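Local coordinates for UPF0255 protein frsA (Vibrio vulnificus, PDB 4I4C) that probably hydrolyses carboxylic esters, as a member of the FrsA family with an alpha/beta-hydrolase fold, and appears not to be a cofactor-independent pyruvate decarboxylase, at residues K191-V196 and K219-M224; P138-D143 and L320-G325; A124-S129 and S155-A160. One frame throughout, in Å; residues are numbered along the deposited sequence.

How the interactions relate
Interactions 2 and 3 share a helical hairpin. Helices 121-136 and 144-163 pack on each other in interaction 3, and the loop joining them, 138-143, meets helix 314-323 in interaction 2. The centres of these two contacts are 24 Å apart. Interaction 1 pairs two strands of the central sheet and lies on the other side of the chain's centre from interaction 2, 33 Å away between centres. It comes within about 5 Å of interaction 3 at the nearest atoms. His-185 bridges that gap, bonded to Tyr-157 OH and Met-224 O. Interaction 2 is near a ligand: the Arg-323 side chain is about 8 Å from the bound hexanoic acid.

Interaction 1 (K191-V196 and K219-M224); sequences KPHPVV and KHDIAM
His-193 and Asp-221 meet at the edge of a parallel strand pair. The CB of His-193 lies 3.3 Å from Asp-221 O. Its CG is next, 3.5 Å from the same oxygen, which approaches the ring obliquely. ND1 then reaches Asp-221 CB at 3.7 Å, and CE1 also faces that CB. The ring and the carboxylate planes are turned only 24° apart. At the tip, NE2 is hydrogen-bonded to Asn-188 OD1, while Asp-221 OD1 is hydrogen-bonded to Thr-187 OG1. Both partners lie in the loop before strand 193-199.

Beyond this pair the backbones bond. Ala-223 N donates to Pro-194 O at 2.8 Å. Val-196 N donates to Ala-223 O at 2.9 Å. Val-195 and Ala-223 put side chains on one face of the sheet, where Val-195 CG2 lies 3.9 Å from Ala-223 CB. Val-196 CG1 touches Ile-222 CG2, also at 3.9 Å. Asp-221, with positive phi, closes helix 210-217 in a Schellman motif and turns the chain into the second strand. Strand 193-199, this helix and strand 223-226 form a beta-alpha-beta crossover of the alpha/beta-hydrolase fold.

Interaction 2 (P138-D143 and L320-G325); sequences PHLKSD and LASRLG
A helix C-terminus ending in a Schellman motif meets a loop here, and the side chains of Arg-323 and Ser-322 take part in all the hydrogen bonds across the contact. Two successive loop carbonyls lie at the edge of the Arg-323 guanidinium, somewhat tilted from its plane. NH2 donates to Pro-138 O at 2.9 Å, and NH1 donates to His-139 O at the same distance. A weak third bond runs from NH2 to His-139 O. None of these bonds is straight: the two stronger ones have angles at hydrogen of 138° and 136°. Arg-323 starts out from the far side of its helix. The bend at chi2 brings its end round to the loop. NH2 also donates to Leu-202 O, so one nitrogen ties the loop to a residue of the hexanoic acid pocket.

Ser-322 points directly at the loop. Its OG, anti to the backbone N (chi1 -159°), accepts a bond from Lys-141 N at 2.8 Å. The Lys-141 side chain lies alongside this hydroxyl, with CB 3.3 Å and CG 3.4 Å from Ser-322 OG. Its ammonium end passes Gly-325, with NZ 4.3 Å from the glycine CA. Leu-140 CD2 packs on Ser-322 CB at 4.1 Å.

The loop has a shape of its own. A cis peptide precedes Pro-138, His-139 has positive phi, and residues Leu-140 to Asp-143 make a type I turn. Asp-143 then N-caps helix 144-163. Its OD1 is hydrogen-bonded to Ala-146 N and its OD2 to Thr-23 OG1. Pro-138 rests on Met-315 and Val-319, earlier in helix 314-323. Leu-140 touches Asp-318 of that helix and Thr-23 of helix 23-26.

Interaction 3 (A124-S129 and S155-A160); sequences ALFSAS and SAYLEA
Phe-126, Leu-125 and Ala-160 bury the most surface where these two helices meet. The methyl of Ala-160 sits squarely over one face of the Phe-126 ring. Its CB is 3.3 Å from the ring centroid and only 5° off the normal, a CH-pi contact with near-even distances to all six carbons. Phe-126 leaves its helix with CG anti to the carbonyl carbon, and this swings the ring across to the partner helix.

The edge of the same ring is used as well. Phe-126 CE1 points at the face of Tyr-157 and lies above its centre, 3.6 Å from Tyr-157 CE1. The pair is T-shaped, with centroids 5.0 Å apart and planes at 69°. Trp-210, at the start of helix 210-217, stacks with Phe-126 too. The tyrosine hydroxyl is bonded to His-185 NE2 of strand 178-186, so this aromatic group joins the helices to the sheet.

Helices 121-136 and 144-163 are consecutive and form an antiparallel hairpin. The axes of segments 124-129 and 155-160 lie at 163° and come within 7.8 Å. Small residues allow this closeness: Ala-156 faces Ser-129, with CB atoms 4.0 Å apart, and Ala-160 faces Leu-125.

Leu-125 CB touches Ala-160 CB at 3.5 Å. Further out, its CD1 meets Glu-159 CG at 3.6 Å and also touches that residue's carbonyl oxygen, while the carboxylate turns off from the contact. Gln-110 and Ala-113 of helix 98-114 also touch Leu-125. Ser-129 OG lies at the edge of the Tyr-157 ring, near its plane, and is hydrogen-bonded to Ala-153 O, one turn before Tyr-157.

Interaction 1 (K191-V196 and K219-M224)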
loop_
_atom_site.group_PDB
_atom_site.type_symbol
_atom_site.label_atom_id
_atom_site.label_comp_id
_atom_site.label_asym_id
_atom_site.label_seq_id
_atom_site.Cartn_x
_atom_site.Cartn_y
_atom_site.Cartn_z
ATOM N N LYS A 191 -12.128 -19.484 18.812
ATOM C CA LYS A 191 -11.391 -19.018 19.973
ATOM C C LYS A 191 -10.703 -17.724 19.573
ATOM O O LYS A 191 -10.594 -17.434 18.388
ATOM C CB LYS A 191 -10.364 -20.064 20.410
ATOM C CG LYS A 191 -9.226 -20.261 19.432
ATOM C CD LYS A 191 -8.574 -21.625 19.625
ATOM C CE LYS A 191 -7.234 -21.714 18.912
ATOM N NZ LYS A 191 -6.217 -20.829 19.553
ATOM N N PRO A 192 -10.272 -16.922 20.554
ATOM C CA PRO A 192 -9.472 -15.730 20.241
ATOM C C PRO A 192 -8.190 -16.087 19.488
ATOM O O PRO A 192 -7.457 -16.978 19.914
ATOM C CB PRO A 192 -9.147 -15.142 21.624
ATOM C CG PRO A 192 -9.589 -16.192 22.627
ATOM C CD PRO A 192 -10.672 -16.959 21.969
ATOM N N HIS A 193 -7.940 -15.402 18.373
ATOM C CA HIS A 193 -6.814 -15.729 17.499
ATOM C C HIS A 193 -5.725 -14.668 17.543
ATOM O O HIS A 193 -6.019 -13.468 17.689
ATOM C CB HIS A 193 -7.292 -15.885 16.041
ATOM C CG HIS A 193 -8.133 -17.097 15.813
ATOM N ND1 HIS A 193 -7.653 -18.375 15.996
ATOM C CD2 HIS A 193 -9.425 -17.229 15.428
ATOM C CE1 HIS A 193 -8.616 -19.244 15.737
ATOM N NE2 HIS A 193 -9.698 -18.576 15.387
ATOM N N PRO A 194 -4.466 -15.100 17.371
ATOM C CA PRO A 194 -3.360 -14.154 17.216
ATOM C C PRO A 194 -3.648 -13.271 16.015
ATOM O O PRO A 194 -4.373 -13.697 15.100
ATOM C CB PRO A 194 -2.149 -15.060 16.960
ATOM C CG PRO A 194 -2.732 -16.333 16.454
ATOM C CD PRO A 194 -4.037 -16.495 17.167
ATOM N N VAL A 195 -3.113 -12.054 16.015
ATOM C CA VAL A 195 -3.488 -11.081 14.981
ATOM C C VAL A 195 -2.294 -10.271 14.520
ATOM O O VAL A 195 -1.399 -9.955 15.311
ATOM C CB VAL A 195 -4.624 -10.132 15.489
ATOM C CG1 VAL A 195 -4.156 -9.290 16.678
ATOM C CG2 VAL A 195 -5.163 -9.248 14.355
ATOM N N VAL A 196 -2.255 -9.952 13.233
ATOM C CA VAL A 196 -1.266 -9.012 12.749
ATOM C C VAL A 196 -1.950 -7.776 12.178
ATOM O O VAL A 196 -2.885 -7.888 11.392
ATOM C CB VAL A 196 -0.338 -9.643 11.704
ATOM C CG1 VAL A 196 0.540 -10.689 12.351
ATOM C CG2 VAL A 196 -1.144 -10.266 10.589
ATOM N N LYS A 219 -3.635 -19.873 7.145
ATOM C CA LYS A 219 -3.222 -21.262 7.309
ATOM C C LYS A 219 -2.683 -21.510 8.713
ATOM O O LYS A 219 -2.529 -22.653 9.138
ATOM C CB LYS A 219 -2.214 -21.651 6.221
ATOM C CG LYS A 219 -2.883 -21.752 4.842
ATOM C CD LYS A 219 -1.913 -22.019 3.700
ATOM C CE LYS A 219 -2.687 -22.231 2.401
ATOM N NZ LYS A 219 -1.854 -22.060 1.177
ATOM N N HIS A 220 -2.439 -20.424 9.439
ATOM C CA HIS A 220 -1.981 -20.500 10.825
ATOM C C HIS A 220 -2.999 -19.917 11.796
ATOM O O HIS A 220 -2.686 -19.669 12.964
ATOM C CB HIS A 220 -0.652 -19.766 10.978
ATOM C CG HIS A 220 0.469 -20.385 10.208
ATOM N ND1 HIS A 220 0.839 -19.950 8.952
ATOM C CD2 HIS A 220 1.293 -21.413 10.509
ATOM C CE1 HIS A 220 1.847 -20.682 8.516
ATOM N NE2 HIS A 220 2.144 -21.576 9.441
ATOM N N ASP A 221 -4.211 -19.688 11.301
ATOM C CA ASP A 221 -5.271 -19.050 12.083
ATOM C C ASP A 221 -4.882 -17.670 12.624
ATOM O O ASP A 221 -5.450 -17.207 13.600
ATOM C CB ASP A 221 -5.740 -19.965 13.215
ATOM C CG ASP A 221 -6.470 -21.189 12.704
ATOM O OD1 ASP A 221 -7.399 -21.039 11.878
ATOM O OD2 ASP A 221 -6.111 -22.307 13.118
ATOM N N ILE A 222 -3.921 -17.021 11.976
ATOM C CA ILE A 222 -3.559 -15.654 12.307
ATOM C C ILE A 222 -4.504 -14.660 11.625
ATOM O O ILE A 222 -4.567 -14.577 10.391
ATOM C CB ILE A 222 -2.105 -15.335 11.896
ATOM C CG1 ILE A 222 -1.126 -16.245 12.636
ATOM C CG2 ILE A 222 -1.773 -13.850 12.168
ATOM C CD1 ILE A 222 0.301 -15.981 12.284
ATOM N N ALA A 223 -5.240 -13.911 12.434
ATOM C CA ALA A 223 -6.126 -12.882 11.920
ATOM C C ALA A 223 -5.341 -11.732 11.301
ATOM O O ALA A 223 -4.254 -11.384 11.760
ATOM C CB ALA A 223 -7.046 -12.368 13.017
ATOM N N MET A 224 -5.902 -11.135 10.256
ATOM C CA MET A 224 -5.272 -9.979 9.646
ATOM C C MET A 224 -6.147 -8.761 9.842
ATOM O O MET A 224 -7.339 -8.803 9.581
ATOM C CB MET A 224 -5.006 -10.212 8.159
ATOM C CG MET A 224 -4.495 -8.972 7.448
ATOM S SD MET A 224 -4.005 -9.242 5.739
ATOM C CE MET A 224 -5.571 -9.117 4.892
#

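Interaction 2 (P138-D143 and L320-G325)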
loop_
_atom_site.group_PDB
_atom_site.type_symbol
_atom_site.label_atom_id
_atom_site.label_comp_id
_atom_site.label_asym_id
_atom_site.label_seq_id
_atom_site.Cartn_x
_atom_site.Cartn_y
_atom_site.Cartn_z
ATOM N N PRO A 138 -2.546 5.844 -8.961
ATOM C CA PRO A 138 -2.053 5.862 -7.572
ATOM C C PRO A 138 -2.898 6.669 -6.571
ATOM O O PRO A 138 -2.362 7.153 -5.561
ATOM C CB PRO A 138 -0.699 6.542 -7.723
ATOM C CG PRO A 138 -0.987 7.605 -8.757
ATOM C CD PRO A 138 -1.917 6.910 -9.760
ATOM N N HIS A 139 -4.186 6.835 -6.841
ATOM C CA HIS A 139 -5.109 7.381 -5.841
ATOM C C HIS A 139 -4.802 8.824 -5.453
ATOM O O HIS A 139 -4.677 9.155 -4.270
ATOM C CB HIS A 139 -5.140 6.470 -4.609
ATOM C CG HIS A 139 -5.319 5.029 -4.959
ATOM N ND1 HIS A 139 -6.475 4.545 -5.532
ATOM C CD2 HIS A 139 -4.484 3.969 -4.834
ATOM C CE1 HIS A 139 -6.348 3.249 -5.743
ATOM N NE2 HIS A 139 -5.151 2.873 -5.324
ATOM N N LEU A 140 -4.645 9.666 -6.467
ATOM C CA LEU A 140 -4.529 11.103 -6.280
ATOM C C LEU A 140 -5.875 11.636 -5.805
ATOM O O LEU A 140 -6.921 11.208 -6.302
ATOM C CB LEU A 140 -4.124 11.770 -7.590
ATOM C CG LEU A 140 -2.731 11.394 -8.115
ATOM C CD1 LEU A 140 -2.330 12.321 -9.245
ATOM C CD2 LEU A 140 -1.686 11.421 -7.005
ATOM N N LYS A 141 -5.862 12.566 -4.857
ATOM C CA LYS A 141 -7.094 12.912 -4.137
ATOM C C LYS A 141 -8.087 13.676 -5.002
ATOM O O LYS A 141 -9.302 13.590 -4.797
ATOM C CB LYS A 141 -6.802 13.670 -2.830
ATOM C CG LYS A 141 -6.419 15.132 -3.007
ATOM C CD LYS A 141 -5.962 15.757 -1.686
ATOM C CE LYS A 141 -6.969 15.504 -0.572
ATOM N NZ LYS A 141 -6.404 15.852 0.775
ATOM N N SER A 142 -7.575 14.407 -5.984
ATOM C CA SER A 142 -8.452 15.200 -6.828
ATOM C C SER A 142 -8.871 14.432 -8.078
ATOM O O SER A 142 -9.471 14.999 -8.986
ATOM C CB SER A 142 -7.764 16.506 -7.212
ATOM O OG SER A 142 -6.560 16.242 -7.910
ATOM N N ASP A 143 -8.561 13.136 -8.115
ATOM C CA ASP A 143 -8.821 12.319 -9.297
ATOM C C ASP A 143 -10.240 11.759 -9.258
ATOM O O ASP A 143 -10.522 10.830 -8.507
ATOM C CB ASP A 143 -7.787 11.189 -9.372
ATOM C CG ASP A 143 -7.792 10.445 -10.708
ATOM O OD1 ASP A 143 -8.842 10.378 -11.390
ATOM O OD2 ASP A 143 -6.726 9.882 -11.055
ATOM N N LEU A 320 2.971 12.242 -3.314
ATOM C CA LEU A 320 3.427 12.967 -2.136
ATOM C C LEU A 320 2.661 14.278 -1.927
ATOM O O LEU A 320 2.213 14.572 -0.813
ATOM C CB LEU A 320 4.935 13.202 -2.202
ATOM C CG LEU A 320 5.734 11.911 -2.013
ATOM C CD1 LEU A 320 7.183 12.140 -2.316
ATOM C CD2 LEU A 320 5.545 11.401 -0.588
ATOM N N ALA A 321 2.504 15.050 -3.003
ATOM C CA ALA A 321 1.721 16.272 -2.969
ATOM C C ALA A 321 0.289 16.013 -2.523
ATOM O O ALA A 321 -0.281 16.794 -1.766
ATOM C CB ALA A 321 1.728 16.940 -4.341
ATOM N N SER A 322 -0.298 14.923 -3.004
ATOM C CA SER A 322 -1.660 14.578 -2.627
ATOM C C SER A 322 -1.773 14.234 -1.136
ATOM O O SER A 322 -2.600 14.804 -0.409
ATOM C CB SER A 322 -2.166 13.425 -3.498
ATOM O OG SER A 322 -3.576 13.369 -3.528
ATOM N N ARG A 323 -0.944 13.302 -0.677
ATOM C CA ARG A 323 -1.022 12.835 0.700
ATOM C C ARG A 323 -0.753 13.987 1.658
ATOM O O ARG A 323 -1.319 14.038 2.748
ATOM C CB ARG A 323 -0.023 11.700 0.963
ATOM C CG ARG A 323 -0.206 10.473 0.083
ATOM C CD ARG A 323 -1.570 9.813 0.250
ATOM N NE ARG A 323 -1.680 8.713 -0.706
ATOM C CZ ARG A 323 -2.218 8.838 -1.920
ATOM N NH1 ARG A 323 -2.738 9.998 -2.301
ATOM N NH2 ARG A 323 -2.247 7.802 -2.749
ATOM N N LEU A 324 0.107 14.916 1.243
ATOM C CA LEU A 324 0.436 16.065 2.085
ATOM C C LEU A 324 -0.568 17.205 1.956
ATOM O O LEU A 324 -0.420 18.249 2.592
ATOM C CB LEU A 324 1.855 16.549 1.798
ATOM C CG LEU A 324 2.908 15.530 2.213
ATOM C CD1 LEU A 324 4.298 15.983 1.813
ATOM C CD2 LEU A 324 2.827 15.292 3.712
ATOM N N GLY A 325 -1.587 16.993 1.129
ATOM C CA GLY A 325 -2.626 17.980 0.896
ATOM C C GLY A 325 -2.143 19.282 0.296
ATOM O O GLY A 325 -2.711 20.346 0.555
#

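Interaction 3 (A124-S129 and S155-A160)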
loop_
_atom_site.group_PDB
_atom_site.type_symbol
_atom_site.label_atom_id
_atom_site.label_comp_id
_atom_site.label_asym_id
_atom_site.label_seq_id
_atom_site.Cartn_x
_atom_site.Cartn_y
_atom_site.Cartn_z
ATOM N N ALA A 124 -13.925 -14.146 -7.002
ATOM C CA ALA A 124 -14.062 -13.360 -8.210
ATOM C C ALA A 124 -14.269 -11.910 -7.800
ATOM O O ALA A 124 -13.808 -10.987 -8.472
ATOM C CB ALA A 124 -15.238 -13.867 -9.063
ATOM N N LEU A 125 -14.951 -11.712 -6.680
ATOM C CA LEU A 125 -15.224 -10.357 -6.225
ATOM C C LEU A 125 -13.954 -9.712 -5.664
ATOM O O LEU A 125 -13.735 -8.517 -5.865
ATOM C CB LEU A 125 -16.388 -10.312 -5.222
ATOM C CG LEU A 125 -17.794 -10.506 -5.814
ATOM C CD1 LEU A 125 -18.816 -10.873 -4.739
ATOM C CD2 LEU A 125 -18.244 -9.258 -6.557
ATOM N N PHE A 126 -13.128 -10.505 -4.971
ATOM C CA PHE A 126 -11.821 -10.032 -4.499
ATOM C C PHE A 126 -10.939 -9.648 -5.687
ATOM O O PHE A 126 -10.284 -8.614 -5.662
ATOM C CB PHE A 126 -11.126 -11.085 -3.624
ATOM C CG PHE A 126 -11.614 -11.113 -2.195
ATOM C CD1 PHE A 126 -11.689 -9.941 -1.454
ATOM C CD2 PHE A 126 -11.991 -12.308 -1.597
ATOM C CE1 PHE A 126 -12.144 -9.957 -0.142
ATOM C CE2 PHE A 126 -12.440 -12.337 -0.280
ATOM C CZ PHE A 126 -12.519 -11.160 0.445
ATOM N N SER A 127 -10.940 -10.471 -6.734
ATOM C CA SER A 127 -10.260 -10.108 -7.977
ATOM C C SER A 127 -10.758 -8.780 -8.541
ATOM O O SER A 127 -9.978 -7.969 -9.049
ATOM C CB SER A 127 -10.461 -11.188 -9.030
ATOM O OG SER A 127 -9.788 -12.361 -8.653
ATOM N N ALA A 128 -12.065 -8.571 -8.458
ATOM C CA ALA A 128 -12.693 -7.364 -8.991
ATOM C C ALA A 128 -12.244 -6.137 -8.205
ATOM O O ALA A 128 -11.914 -5.093 -8.788
ATOM C CB ALA A 128 -14.198 -7.492 -8.936
ATOM N N SER A 129 -12.238 -6.287 -6.876
ATOM C CA SER A 129 -11.798 -5.255 -5.952
ATOM C C SER A 129 -10.410 -4.786 -6.303
ATOM O O SER A 129 -10.137 -3.589 -6.320
ATOM C CB SER A 129 -11.759 -5.792 -4.521
ATOM O OG SER A 129 -11.507 -4.726 -3.625
ATOM N N SER A 155 -16.740 -1.435 -2.329
ATOM C CA SER A 155 -17.985 -2.205 -2.352
ATOM C C SER A 155 -17.723 -3.660 -2.800
ATOM O O SER A 155 -18.311 -4.594 -2.279
ATOM C CB SER A 155 -19.084 -1.515 -3.189
ATOM O OG SER A 155 -18.726 -1.403 -4.550
ATOM N N ALA A 156 -16.791 -3.861 -3.721
ATOM C CA ALA A 156 -16.495 -5.211 -4.152
ATOM C C ALA A 156 -15.842 -6.049 -3.044
ATOM O O ALA A 156 -16.103 -7.250 -2.932
ATOM C CB ALA A 156 -15.649 -5.207 -5.436
ATOM N N TYR A 157 -14.991 -5.423 -2.235
ATOM C CA TYR A 157 -14.330 -6.130 -1.139
ATOM C C TYR A 157 -15.332 -6.650 -0.111
ATOM O O TYR A 157 -15.220 -7.782 0.361
ATOM C CB TYR A 157 -13.325 -5.211 -0.436
ATOM C CG TYR A 157 -12.209 -5.941 0.293
ATOM C CD1 TYR A 157 -11.074 -6.375 -0.390
ATOM C CD2 TYR A 157 -12.283 -6.179 1.661
ATOM C CE1 TYR A 157 -10.051 -7.026 0.263
ATOM C CE2 TYR A 157 -11.252 -6.841 2.332
ATOM C CZ TYR A 157 -10.145 -7.258 1.624
ATOM O OH TYR A 157 -9.119 -7.910 2.260
ATOM N N LEU A 158 -16.289 -5.811 0.263
ATOM C CA LEU A 158 -17.268 -6.214 1.268
ATOM C C LEU A 158 -18.184 -7.307 0.723
ATOM O O LEU A 158 -18.512 -8.259 1.432
ATOM C CB LEU A 158 -18.049 -5.008 1.796
ATOM C CG LEU A 158 -17.177 -3.878 2.362
ATOM C CD1 LEU A 158 -18.022 -2.688 2.798
ATOM C CD2 LEU A 158 -16.313 -4.362 3.521
ATOM N N GLU A 159 -18.559 -7.193 -0.554
ATOM C CA GLU A 159 -19.367 -8.223 -1.198
ATOM C C GLU A 159 -18.618 -9.562 -1.298
ATOM O O GLU A 159 -19.204 -10.632 -1.126
ATOM C CB GLU A 159 -19.870 -7.744 -2.576
ATOM C CG GLU A 159 -21.033 -8.543 -3.121
ATOM C CD GLU A 159 -22.164 -8.701 -2.110
ATOM O OE1 GLU A 159 -22.746 -7.672 -1.699
ATOM O OE2 GLU A 159 -22.459 -9.854 -1.719
ATOM N N ALA A 160 -17.319 -9.504 -1.558
ATOM C CA ALA A 160 -16.483 -10.701 -1.499
ATOM C C ALA A 160 -16.436 -11.246 -0.068
ATOM O O ALA A 160 -16.565 -12.446 0.151
ATOM C CB ALA A 160 -15.071 -10.389 -1.965
#